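Local coordinates for protein BauA (Acinetobacter baumannii, PDB 6HCP) that takes up ferric preacinetobactin as a TonB-dependent receptor of the outer membrane, at residues 245-251 / 283-289; 504-508 / 551-555. All coordinates share one frame; numbering follows the deposited sequence.

Contact 1 of 2, residues 245-251 / 283-289; sequences YDALDHV and VETKDKG. With C8E ((hydroxyethyloxy)tri(ethyloxy)octane), chain B; EDO (1,2-ethanediol), chain Z.
The ring of Tyr245 lies over the backbone of the partner strand. The amide N of Gly289 sits 3.6 Å above one ring face, nearer the ring's margin than its centre. Gly289 has no side chain, which leaves room for this ring. With chi1 at 77°, CG stands between the backbone N and the carbonyl carbon, and the ring swings over the neighbouring strand. Tyr245 and Asp287 run side by side, ring and carboxylate planes 36° apart. One water donates to both Tyr245 OH and Asp287 OD1. Ile124 O also bonds Tyr245 OH, while Thr313 and Phe127 bond Asp287 OD1.

Asp246 and Lys288 point the same way on the other face. Asp246 OD1 lies 3.5 Å from Lys288 CG, but the charged ends are not in contact. Further along that face, Leu248 CD1 packs on Glu284 CG at 3.7 Å. The His250 ring has Val283 O over one face. Back on the face of Tyr245, Asp249 OD2 accepts a 2.7 Å hydrogen bond from O1 of a 1,2-ethanediol, probably from the crystallisation liquor, and forms a salt bridge with Arg129.

Between the two rows of side chains, eight backbone hydrogen bonds join these antiparallel neighbours in the TonB-dependent receptor barrel. Strand 221-234 flanks 245-251, and strand 302-318 flanks 283-289. Pro126, Arg129 and Met134, in loops of the plug domain, meet the face carrying Tyr245, so this face of the wall is turned to the plug.

Contact 2 of 2, residues 504-508 / 551-555; sequences IFPPQ and TFVSD. With EDO (1,2-ethanediol), chain Y.
The Phe505 ring has Ser554 over one face and the carbonyl O of Phe552 at its edge. Phe552 O lies in the ring plane, 3.4 Å from Phe505 CZ. Ser554 CB makes an off-centre CH-pi contact, 4.2 Å from the ring centroid and 30° off the normal. The Phe552 ring is nearly parallel to that of Phe505, with planes at 14°. They are strongly displaced, with centroids 5.5 Å from each other, so little of one ring faces the other. They meet mainly at their rims, where Phe505 CE2 is 3.6 Å from Phe552 CD2. In Phe505, CG is anti to the carbonyl carbon (chi1 -70°), and the ring reaches across to the strand.

The contact belongs to the beta-barrel of a TonB-dependent receptor. Residues 504-508 end the loop after strand 478-489 and lead into strand 508-520. Residues 551-555 lie on strand 549-569. Strand 524-541 stands between these two strands in the barrel order, and its Ser538 touches Phe505, Phe552 and Ser554. No direct hydrogen bond joins the two segments.

Gln508 brings a polar group to the same serine. Its chain bends at chi2, and OE1 comes 3.4 Å from Ser554 CB. The amide nitrogen NE2 turns back on its own segment and donates an almost straight 2.9 Å bond to Pro506 O, which lies in the amide plane. A water also accepts from NE2 and is hydrogen-bonded to Ser554 OG, at 3.0 Å. On the strand side, Asn500 OD1 accepts a hydrogen bond from the backbone N of Phe552, while Ala494 and Pro495 touch the Phe552 side chain.

In the fold
Both contacts belong to the barrel of BauA, and contact 1 closes along the chain before contact 2 opens. Their centres are about 35 Å apart and their nearest atoms about 25 Å, so they do not touch. Contact 1 lies nearer the centre of the chain, about 17 Å from it, against about 27 Å for contact 2. It joins strands 238-252 and 282-297, which are direct neighbours. Contact 2 ties the end of a loop to strand 549-569, with strand 524-541 between that strand and 508-520. One contact is regular wall pairing; the other packs a connecting loop on the barrel.

Contact 1 of 2, residues 245-251 / 283-289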
# COMPACT_ATOMS: atom_id res chain seq x y z
N TYR A 245 -38.42 11.18 5.44
CA TYR A 245 -37.00 11.48 5.39
C TYR A 245 -36.76 12.70 4.53
O TYR A 245 -37.56 13.07 3.65
CB TYR A 245 -36.23 10.26 4.89
CG TYR A 245 -36.33 10.07 3.40
CD1 TYR A 245 -35.49 10.76 2.55
CD2 TYR A 245 -37.36 9.33 2.84
CE1 TYR A 245 -35.64 10.69 1.17
CE2 TYR A 245 -37.50 9.22 1.47
CZ TYR A 245 -36.64 9.90 0.63
OH TYR A 245 -36.79 9.84 -0.73
N ASP A 246 -35.59 13.31 4.76
CA ASP A 246 -35.09 14.41 3.99
C ASP A 246 -33.60 14.12 3.73
O ASP A 246 -32.86 13.85 4.70
CB ASP A 246 -35.30 15.71 4.77
CG ASP A 246 -34.89 16.99 4.07
OD1 ASP A 246 -34.44 16.95 2.91
OD2 ASP A 246 -35.00 18.05 4.71
N ALA A 247 -33.22 14.06 2.45
CA ALA A 247 -31.86 13.60 2.07
C ALA A 247 -31.22 14.59 1.10
O ALA A 247 -31.90 15.24 0.30
CB ALA A 247 -31.90 12.20 1.48
N LEU A 248 -29.89 14.62 1.13
CA LEU A 248 -29.08 15.38 0.20
C LEU A 248 -27.91 14.48 -0.23
O LEU A 248 -27.35 13.78 0.60
CB LEU A 248 -28.56 16.64 0.88
CG LEU A 248 -27.42 17.35 0.14
CD1 LEU A 248 -27.96 18.13 -1.05
CD2 LEU A 248 -26.66 18.28 1.07
N ASP A 249 -27.62 14.51 -1.53
CA ASP A 249 -26.45 13.85 -2.12
C ASP A 249 -25.79 14.88 -3.04
O ASP A 249 -26.47 15.49 -3.89
CB ASP A 249 -26.85 12.57 -2.85
CG ASP A 249 -25.70 11.86 -3.57
OD1 ASP A 249 -25.01 11.07 -2.90
OD2 ASP A 249 -25.37 12.26 -4.69
N HIS A 250 -24.50 15.14 -2.81
CA HIS A 250 -23.78 16.15 -3.56
C HIS A 250 -22.35 15.66 -3.84
O HIS A 250 -21.65 15.28 -2.91
CB HIS A 250 -23.76 17.48 -2.79
CG HIS A 250 -23.05 18.58 -3.51
ND1 HIS A 250 -23.73 19.63 -4.10
CD2 HIS A 250 -21.74 18.76 -3.80
CE1 HIS A 250 -22.86 20.44 -4.68
NE2 HIS A 250 -21.64 19.93 -4.50
N VAL A 251 -21.95 15.71 -5.11
CA VAL A 251 -20.58 15.35 -5.49
C VAL A 251 -20.00 16.51 -6.29
O VAL A 251 -20.57 16.96 -7.26
CB VAL A 251 -20.50 14.05 -6.33
CG1 VAL A 251 -19.05 13.70 -6.65
CG2 VAL A 251 -21.21 12.90 -5.64
N VAL A 283 -22.83 17.63 -9.11
CA VAL A 283 -24.19 17.13 -9.14
C VAL A 283 -24.73 17.28 -7.73
O VAL A 283 -24.02 17.05 -6.73
CB VAL A 283 -24.26 15.67 -9.62
CG1 VAL A 283 -23.62 14.72 -8.62
CG2 VAL A 283 -25.72 15.25 -9.89
N GLU A 284 -26.03 17.59 -7.64
CA GLU A 284 -26.70 17.64 -6.35
C GLU A 284 -28.11 17.10 -6.52
O GLU A 284 -28.81 17.52 -7.45
CB GLU A 284 -26.76 19.08 -5.83
CG GLU A 284 -27.61 19.24 -4.59
CD GLU A 284 -27.89 20.69 -4.24
OE1 GLU A 284 -28.69 21.36 -4.97
OE2 GLU A 284 -27.27 21.18 -3.29
N THR A 285 -28.51 16.18 -5.63
CA THR A 285 -29.89 15.68 -5.59
C THR A 285 -30.43 15.87 -4.18
O THR A 285 -29.80 15.46 -3.20
CB THR A 285 -30.00 14.23 -6.06
OG1 THR A 285 -29.31 14.08 -7.29
CG2 THR A 285 -31.43 13.79 -6.29
N LYS A 286 -31.59 16.51 -4.09
CA LYS A 286 -32.34 16.59 -2.86
C LYS A 286 -33.60 15.73 -3.01
O LYS A 286 -34.34 15.92 -3.96
CB LYS A 286 -32.74 18.04 -2.57
CG LYS A 286 -31.59 19.00 -2.27
CD LYS A 286 -32.07 20.42 -1.99
CE LYS A 286 -30.93 21.40 -1.80
NZ LYS A 286 -31.39 22.81 -1.82
N ASP A 287 -33.80 14.82 -2.06
CA ASP A 287 -34.94 13.94 -2.04
C ASP A 287 -35.63 14.09 -0.69
O ASP A 287 -34.99 14.09 0.36
CB ASP A 287 -34.53 12.49 -2.24
CG ASP A 287 -34.03 12.20 -3.65
OD1 ASP A 287 -34.88 11.97 -4.54
OD2 ASP A 287 -32.80 12.26 -3.85
N LYS A 288 -36.96 14.19 -0.73
CA LYS A 288 -37.79 14.21 0.47
C LYS A 288 -38.95 13.25 0.25
O LYS A 288 -39.55 13.27 -0.83
CB LYS A 288 -38.32 15.62 0.75
CG LYS A 288 -37.25 16.70 0.89
CD LYS A 288 -37.80 18.09 1.18
CE LYS A 288 -36.72 19.14 1.10
NZ LYS A 288 -37.22 20.48 1.48
N GLY A 289 -39.22 12.40 1.23
CA GLY A 289 -40.29 11.41 1.08
C GLY A 289 -41.05 11.18 2.38
O GLY A 289 -40.51 11.33 3.46
C1 C8E B . -30.77 18.67 3.96
C2 C8E B . -30.95 17.19 4.23
C3 C8E B . -31.24 16.86 5.69
C4 C8E B . -30.19 17.44 6.64
C5 C8E B . -30.28 16.82 8.03
C6 C8E B . -28.93 16.86 8.75
C7 C8E B . -28.94 16.04 10.03
C8 C8E B . -27.60 16.17 10.75
O9 C8E B . -27.33 15.00 11.54
C10 C8E B . -26.06 15.02 12.20
C11 C8E B . -26.07 13.99 13.30
O12 C8E B . -24.75 13.47 13.47
C1 EDO Z . -26.94 12.62 -7.58
O1 EDO Z . -26.51 13.66 -6.67
C2 EDO Z . -27.22 11.36 -6.83
O2 EDO Z . -28.44 11.51 -6.07
O HOH W 1 -37.51 10.94 -3.74

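Contact 2 of 2, residues 504-508 / 551-555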
# COMPACT_ATOMS: atom_id res chain seq x y z
N ILE A 504 -48.43 4.33 -30.09
CA ILE A 504 -47.87 4.02 -28.76
C ILE A 504 -48.07 2.54 -28.47
O ILE A 504 -49.21 2.08 -28.37
CB ILE A 504 -48.51 4.89 -27.67
CG1 ILE A 504 -48.40 6.38 -28.00
CG2 ILE A 504 -47.92 4.56 -26.30
CD1 ILE A 504 -49.29 7.27 -27.15
N PHE A 505 -46.98 1.79 -28.32
CA PHE A 505 -47.06 0.39 -27.98
C PHE A 505 -47.57 0.23 -26.55
O PHE A 505 -47.46 1.13 -25.72
CB PHE A 505 -45.72 -0.33 -28.14
CG PHE A 505 -45.27 -0.51 -29.57
CD1 PHE A 505 -46.18 -0.64 -30.60
CD2 PHE A 505 -43.92 -0.45 -29.89
CE1 PHE A 505 -45.75 -0.72 -31.92
CE2 PHE A 505 -43.49 -0.63 -31.19
CZ PHE A 505 -44.41 -0.77 -32.21
N PRO A 506 -48.30 -0.87 -26.27
CA PRO A 506 -48.73 -1.18 -24.91
C PRO A 506 -47.51 -1.51 -24.07
O PRO A 506 -46.45 -1.81 -24.62
CB PRO A 506 -49.62 -2.41 -25.10
CG PRO A 506 -49.03 -3.10 -26.30
CD PRO A 506 -48.60 -1.97 -27.22
N PRO A 507 -47.67 -1.65 -22.74
CA PRO A 507 -46.58 -2.11 -21.89
C PRO A 507 -45.99 -3.40 -22.46
O PRO A 507 -46.73 -4.31 -22.89
CB PRO A 507 -47.26 -2.30 -20.53
CG PRO A 507 -48.36 -1.26 -20.54
CD PRO A 507 -48.88 -1.29 -21.97
N GLN A 508 -44.66 -3.44 -22.53
CA GLN A 508 -43.90 -4.48 -23.17
C GLN A 508 -43.50 -5.55 -22.14
O GLN A 508 -43.03 -5.21 -21.03
CB GLN A 508 -42.66 -3.86 -23.82
CG GLN A 508 -43.01 -2.86 -24.92
CD GLN A 508 -43.55 -3.60 -26.12
OE1 GLN A 508 -42.80 -4.25 -26.84
NE2 GLN A 508 -44.84 -3.41 -26.39
N THR A 551 -41.28 0.91 -40.86
CA THR A 551 -42.28 0.66 -39.84
C THR A 551 -41.60 0.48 -38.47
O THR A 551 -40.62 -0.23 -38.34
CB THR A 551 -43.12 -0.56 -40.22
OG1 THR A 551 -43.61 -0.35 -41.55
CG2 THR A 551 -44.25 -0.82 -39.25
N PHE A 552 -42.14 1.16 -37.45
CA PHE A 552 -41.70 1.03 -36.06
C PHE A 552 -42.28 -0.26 -35.46
O PHE A 552 -43.50 -0.49 -35.52
CB PHE A 552 -42.12 2.27 -35.28
CG PHE A 552 -41.45 2.44 -33.94
CD1 PHE A 552 -40.10 2.78 -33.86
CD2 PHE A 552 -42.15 2.28 -32.75
CE1 PHE A 552 -39.48 2.95 -32.64
CE2 PHE A 552 -41.53 2.45 -31.52
CZ PHE A 552 -40.20 2.80 -31.47
N VAL A 553 -41.38 -1.14 -34.99
CA VAL A 553 -41.75 -2.49 -34.57
C VAL A 553 -41.22 -2.76 -33.16
O VAL A 553 -40.29 -2.12 -32.71
CB VAL A 553 -41.27 -3.55 -35.56
CG1 VAL A 553 -41.97 -3.43 -36.90
CG2 VAL A 553 -39.75 -3.54 -35.73
N SER A 554 -41.85 -3.74 -32.48
CA SER A 554 -41.49 -4.15 -31.11
C SER A 554 -40.86 -5.55 -31.17
O SER A 554 -40.97 -6.29 -30.22
CB SER A 554 -42.70 -4.10 -30.22
OG SER A 554 -43.72 -4.95 -30.73
N ASP A 555 -40.08 -5.78 -32.23
CA ASP A 555 -39.53 -7.07 -32.66
C ASP A 555 -38.15 -7.35 -32.02
O ASP A 555 -37.60 -8.41 -32.23
CB ASP A 555 -39.27 -7.08 -34.18
CG ASP A 555 -40.53 -7.19 -35.02
OD1 ASP A 555 -41.59 -7.41 -34.42
OD2 ASP A 555 -40.43 -6.92 -36.24
C1 EDO Y . -53.35 5.69 -30.70
O1 EDO Y . -54.16 5.21 -29.64
C2 EDO Y . -51.96 5.76 -30.12
O2 EDO Y . -51.30 4.46 -30.34
O HOH W 2 -46.02 -4.40 -28.85